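Local coordinates for designed helical repeat protein (Synthetic construct, PDB 5CWQ) that has no known natural function, having been designed computationally from scratch to fold into a stack of repeated antiparallel helix pairs, at residues A[103-108]-A[160-165]; A[186-191]-A[212-217]. All coordinates share one frame; numbering follows the deposited sequence.

Contact 1. Residues A[103-108]-A[160-165]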
loop_
_atom_site.group_PDB
_atom_site.type_symbol
_atom_site.label_atom_id
_atom_site.label_comp_id
_atom_site.label_asym_id
_atom_site.label_seq_id
_atom_site.Cartn_x
_atom_site.Cartn_y
_atom_site.Cartn_z
ATOM N N ALA A 103 -4.756 -1.086 0.758
ATOM C CA ALA A 103 -6.023 -1.740 0.452
ATOM C C ALA A 103 -5.990 -2.343 -0.949
ATOM O O ALA A 103 -6.494 -3.444 -1.170
ATOM C CB ALA A 103 -7.172 -0.756 0.578
ATOM N N VAL A 104 -5.403 -1.610 -1.893
ATOM C CA VAL A 104 -5.254 -2.087 -3.267
ATOM C C VAL A 104 -4.361 -3.321 -3.310
ATOM O O VAL A 104 -4.612 -4.250 -4.078
ATOM C CB VAL A 104 -4.662 -0.990 -4.193
ATOM C CG1 VAL A 104 -4.257 -1.566 -5.546
ATOM C CG2 VAL A 104 -5.658 0.138 -4.391
ATOM N N LEU A 105 -3.314 -3.326 -2.492
ATOM C CA LEU A 105 -2.408 -4.464 -2.435
ATOM C C LEU A 105 -3.170 -5.691 -1.948
ATOM O O LEU A 105 -2.979 -6.797 -2.456
ATOM C CB LEU A 105 -1.218 -4.169 -1.521
ATOM C CG LEU A 105 -0.193 -5.298 -1.366
ATOM C CD1 LEU A 105 0.442 -5.652 -2.703
ATOM C CD2 LEU A 105 0.877 -4.908 -0.364
ATOM N N ALA A 106 -4.042 -5.485 -0.966
ATOM C CA ALA A 106 -4.880 -6.559 -0.456
ATOM C C ALA A 106 -5.800 -7.075 -1.560
ATOM O O ALA A 106 -5.983 -8.283 -1.704
ATOM C CB ALA A 106 -5.691 -6.083 0.741
ATOM N N LEU A 107 -6.365 -6.160 -2.346
ATOM C CA LEU A 107 -7.231 -6.542 -3.458
ATOM C C LEU A 107 -6.464 -7.358 -4.495
ATOM O O LEU A 107 -7.000 -8.300 -5.076
ATOM C CB LEU A 107 -7.845 -5.306 -4.123
ATOM C CG LEU A 107 -8.889 -4.528 -3.318
ATOM C CD1 LEU A 107 -9.237 -3.229 -4.028
ATOM C CD2 LEU A 107 -10.140 -5.360 -3.096
ATOM N N ALA A 108 -5.212 -6.985 -4.729
ATOM C CA ALA A 108 -4.366 -7.694 -5.680
ATOM C C ALA A 108 -4.084 -9.116 -5.200
ATOM O O ALA A 108 -4.196 -10.072 -5.970
ATOM C CB ALA A 108 -3.066 -6.937 -5.891
ATOM N N ALA A 160 2.021 0.779 -3.919
ATOM C CA ALA A 160 1.365 0.721 -5.219
ATOM C C ALA A 160 2.176 -0.119 -6.202
ATOM O O ALA A 160 1.621 -0.917 -6.956
ATOM C CB ALA A 160 1.153 2.127 -5.767
ATOM N N VAL A 161 3.493 0.061 -6.188
ATOM C CA VAL A 161 4.374 -0.694 -7.071
ATOM C C VAL A 161 4.385 -2.163 -6.655
ATOM O O VAL A 161 4.516 -3.053 -7.494
ATOM C CB VAL A 161 5.805 -0.119 -7.058
ATOM C CG1 VAL A 161 6.765 -1.014 -7.831
ATOM C CG2 VAL A 161 5.805 1.278 -7.655
ATOM N N LEU A 162 4.240 -2.408 -5.356
ATOM C CA LEU A 162 4.119 -3.767 -4.842
ATOM C C LEU A 162 2.874 -4.429 -5.415
ATOM O O LEU A 162 2.896 -5.597 -5.801
ATOM C CB LEU A 162 4.050 -3.766 -3.313
ATOM C CG LEU A 162 5.180 -4.461 -2.555
ATOM C CD1 LEU A 162 4.951 -4.344 -1.057
ATOM C CD2 LEU A 162 5.305 -5.922 -2.955
ATOM N N ALA A 163 1.783 -3.671 -5.461
ATOM C CA ALA A 163 0.522 -4.178 -5.979
ATOM C C ALA A 163 0.643 -4.480 -7.470
ATOM O O ALA A 163 0.126 -5.490 -7.950
ATOM C CB ALA A 163 -0.599 -3.179 -5.722
ATOM N N LEU A 164 1.335 -3.610 -8.197
ATOM C CA LEU A 164 1.554 -3.821 -9.624
ATOM C C LEU A 164 2.390 -5.074 -9.856
ATOM O O LEU A 164 2.098 -5.868 -10.752
ATOM C CB LEU A 164 2.242 -2.609 -10.256
ATOM C CG LEU A 164 1.398 -1.336 -10.361
ATOM C CD1 LEU A 164 2.257 -0.166 -10.813
ATOM C CD2 LEU A 164 0.214 -1.527 -11.308
ATOM N N ALA A 165 3.431 -5.239 -9.046
ATOM C CA ALA A 165 4.283 -6.420 -9.115
ATOM C C ALA A 165 3.474 -7.684 -8.844
ATOM O O ALA A 165 3.664 -8.710 -9.500
ATOM C CB ALA A 165 5.426 -6.303 -8.126
#

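Contact 2. Residues A[186-191]-A[212-217]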
loop_
_atom_site.group_PDB
_atom_site.type_symbol
_atom_site.label_atom_id
_atom_site.label_comp_id
_atom_site.label_asym_id
_atom_site.label_seq_id
_atom_site.Cartn_x
_atom_site.Cartn_y
_atom_site.Cartn_z
ATOM N N ARG A 186 13.369 2.934 -9.053
ATOM C CA ARG A 186 13.342 4.383 -8.927
ATOM C C ARG A 186 12.950 4.798 -7.511
ATOM O O ARG A 186 13.630 5.613 -6.886
ATOM C CB ARG A 186 12.376 4.992 -9.946
ATOM C CG ARG A 186 12.607 6.475 -10.203
ATOM C CD ARG A 186 11.665 7.029 -11.265
ATOM N NE ARG A 186 11.708 6.255 -12.508
ATOM C CZ ARG A 186 10.841 5.302 -12.845
ATOM N NH1 ARG A 186 9.833 4.979 -12.042
ATOM N NH2 ARG A 186 10.981 4.667 -14.001
ATOM N N VAL A 187 11.865 4.230 -7.000
ATOM C CA VAL A 187 11.373 4.611 -5.681
ATOM C C VAL A 187 12.344 4.145 -4.598
ATOM O O VAL A 187 12.490 4.803 -3.569
ATOM C CB VAL A 187 9.958 4.044 -5.412
ATOM C CG1 VAL A 187 9.976 2.532 -5.408
ATOM C CG2 VAL A 187 9.401 4.581 -4.093
ATOM N N GLU A 188 13.018 3.024 -4.835
ATOM C CA GLU A 188 14.019 2.538 -3.892
ATOM C C GLU A 188 15.147 3.554 -3.741
ATOM O O GLU A 188 15.561 3.874 -2.627
ATOM C CB GLU A 188 14.586 1.191 -4.344
ATOM C CG GLU A 188 15.636 0.624 -3.402
ATOM C CD GLU A 188 16.217 -0.684 -3.898
ATOM O OE1 GLU A 188 15.649 -1.266 -4.847
ATOM O OE2 GLU A 188 17.245 -1.127 -3.339
ATOM N N GLU A 189 15.637 4.061 -4.867
ATOM C CA GLU A 189 16.729 5.027 -4.858
ATOM C C GLU A 189 16.289 6.331 -4.195
ATOM O O GLU A 189 17.037 6.920 -3.415
ATOM C CB GLU A 189 17.226 5.294 -6.282
ATOM C CG GLU A 189 18.458 6.185 -6.350
ATOM C CD GLU A 189 18.954 6.404 -7.768
ATOM O OE1 GLU A 189 18.388 5.795 -8.702
ATOM O OE2 GLU A 189 19.913 7.185 -7.950
ATOM N N GLU A 190 15.072 6.772 -4.501
ATOM C CA GLU A 190 14.525 7.980 -3.891
ATOM C C GLU A 190 14.423 7.827 -2.379
ATOM O O GLU A 190 14.794 8.725 -1.627
ATOM C CB GLU A 190 13.147 8.305 -4.469
ATOM C CG GLU A 190 13.161 8.750 -5.918
ATOM C CD GLU A 190 11.767 8.985 -6.464
ATOM O OE1 GLU A 190 11.097 9.932 -5.998
ATOM O OE2 GLU A 190 11.340 8.220 -7.353
ATOM N N ALA A 191 13.918 6.681 -1.940
ATOM C CA ALA A 191 13.729 6.418 -0.520
ATOM C C ALA A 191 15.068 6.371 0.210
ATOM O O ALA A 191 15.192 6.867 1.329
ATOM C CB ALA A 191 12.973 5.117 -0.324
ATOM N N GLU A 212 10.807 2.261 5.390
ATOM C CA GLU A 212 9.629 1.504 4.981
ATOM C C GLU A 212 9.532 1.474 3.461
ATOM O O GLU A 212 9.455 0.406 2.855
ATOM C CB GLU A 212 8.350 2.109 5.565
ATOM C CG GLU A 212 8.200 1.956 7.065
ATOM C CD GLU A 212 6.848 2.439 7.563
ATOM O OE1 GLU A 212 5.840 2.217 6.860
ATOM O OE2 GLU A 212 6.794 3.043 8.653
ATOM N N ALA A 213 9.544 2.657 2.855
ATOM C CA ALA A 213 9.440 2.786 1.406
ATOM C C ALA A 213 10.555 2.021 0.697
ATOM O O ALA A 213 10.314 1.349 -0.307
ATOM C CB ALA A 213 9.466 4.258 1.005
ATOM N N GLU A 214 11.773 2.119 1.222
ATOM C CA GLU A 214 12.922 1.466 0.597
ATOM C C GLU A 214 12.764 -0.052 0.586
ATOM O O GLU A 214 12.979 -0.696 -0.439
ATOM C CB GLU A 214 14.222 1.845 1.315
ATOM C CG GLU A 214 15.474 1.311 0.618
ATOM C CD GLU A 214 16.761 1.648 1.355
ATOM O OE1 GLU A 214 16.690 2.190 2.478
ATOM O OE2 GLU A 214 17.847 1.367 0.806
ATOM N N GLN A 215 12.384 -0.620 1.727
ATOM C CA GLN A 215 12.272 -2.068 1.855
ATOM C C GLN A 215 11.047 -2.610 1.126
ATOM O O GLN A 215 11.062 -3.739 0.632
ATOM C CB GLN A 215 12.223 -2.469 3.332
ATOM C CG GLN A 215 13.506 -2.180 4.091
ATOM C CD GLN A 215 14.720 -2.832 3.454
ATOM O OE1 GLN A 215 14.642 -3.940 2.922
ATOM N NE2 GLN A 215 15.850 -2.137 3.499
ATOM N N LEU A 216 9.985 -1.816 1.070
ATOM C CA LEU A 216 8.815 -2.177 0.282
ATOM C C LEU A 216 9.191 -2.240 -1.194
ATOM O O LEU A 216 8.773 -3.146 -1.921
ATOM C CB LEU A 216 7.683 -1.175 0.501
ATOM C CG LEU A 216 7.009 -1.240 1.874
ATOM C CD1 LEU A 216 6.249 0.050 2.158
ATOM C CD2 LEU A 216 6.082 -2.449 1.972
ATOM N N ALA A 217 9.991 -1.273 -1.628
ATOM C CA ALA A 217 10.442 -1.213 -3.012
ATOM C C ALA A 217 11.344 -2.400 -3.346
ATOM O O ALA A 217 11.262 -2.959 -4.441
ATOM C CB ALA A 217 11.164 0.092 -3.269
HETATM O O HOH W 1 18.770 0.647 -1.665
#

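Contact 1. Residues A[103-108]-A[160-165]
Leu-105 and Ala-163 carry most of this buried contact between two nearly parallel helices of a helical repeat fold, in which helix 117-144 comes between helix 90-114 and helix 147-171 in sequence. The two segments share the sequence Ala-Val-Leu-Ala-Leu-Ala, yet equivalent residues do not face each other: the CA of Leu-105 is nearest that of Ala-163, one position beyond its counterpart Leu-162. Their axes are 8.6 Å apart and only 10° from parallel. Ala-163, with just a methyl group to place between them, allows the backbones to come so close that its CA is 4.6 Å from that of Leu-105. The methyl lies against the first helix, CB being 4.0 Å from Leu-105 CA and just as near the CG1 branch of Val-104. Leu-105 reaches the other way. With CG anti to the backbone N (chi1 180°), its side chain is carried across to the second helix, where CD1 rests chiefly on the main chain, 3.6 Å from Ala-163 CA and close to the carbonyl carbon of Leu-162, with the CB atoms of both residues beside it. The CD2 branch reaches the CD1 methyl of Leu-162 at 4.2 Å, with the two leucines passing at a slant. No hydrogen bond joins the segments. Ala-127 of helix 117-144 touches both Val-104 and Ala-163, so a third helix packs against the contact; further on, the same pair of helices is covalently tied by the disulfide Cys-112 to Cys-170. Ala-108 adds a last contact, its CB lying 4.1 Å from the carbonyl O of Ala-163.

Contact 2. Residues A[186-191]-A[212-217]
Ala-213 opens the contact with a methyl-to-methyl meeting, its CB 3.8 Å from Ala-191 CB. The methyl of Ala-191 also serves the next residue, lying 3.6 Å from the backbone N of Glu-214, so one small side chain packs against two consecutive residues. Glu-214 projects as an extended chain across the first helix and passes Glu-188 at a slant. Its CG, anti to the backbone N (chi1 -174°), meets Glu-188 CG at 4.1 Å, and the aliphatic parts of the two glutamates touch while their carboxylates are turned 42° from each other. The OE2 atoms stay 4.9 Å apart and are bridged by a water molecule that donates to both, at 2.7 Å to Glu-214 OE2 and 2.9 Å to Glu-188 OE2. This shared donor probably eases the repulsion of like charges, as does the salt bridge from Glu-214 OE1 to Lys-195; Glu-188 OE2 has in addition a long, weak ion pair with Arg-221. The backbones here form an antiparallel helical hairpin, helix 174-201 turning through a short loop into helix 204-230, with segment axes 8.1 Å apart and 154° between their directions. Two residues on, Leu-216 turns to another neighbour, packing on Ala-158 of helix 147-171. Ala-217 ends the segment with a methyl that touches Glu-188 CB and presses more tightly on Val-187, CB to CG1 being 3.5 Å. CG1 is the branch that lies between the valine's own backbone N and carbonyl carbon, and it is the one that meets Ala-217; Val-187 also touches Ile-157 of helix 147-171.

Contact 1 closes before contact 2 opens along the chain, and their centres are about 15 Å apart. Contact 1 lies about 6 Å from the centre of the chain and contact 2 about 13 Å, in the hairpin of the last two helices. Helix 147-171 connects them: it supplies the second segment of contact 1, leads directly into helix 174-201, and packs against helix 204-230. There the contacts touch, Leu-162 CD1 lying 3.7 Å from Leu-216 CD2, and the disulfide Cys-169 to Cys-227 joins the same two helices. Parallel packing between helices two apart in sequence and antiparallel packing within a hairpin are thus joined through one helix, consistent with the stacked repeats of the design.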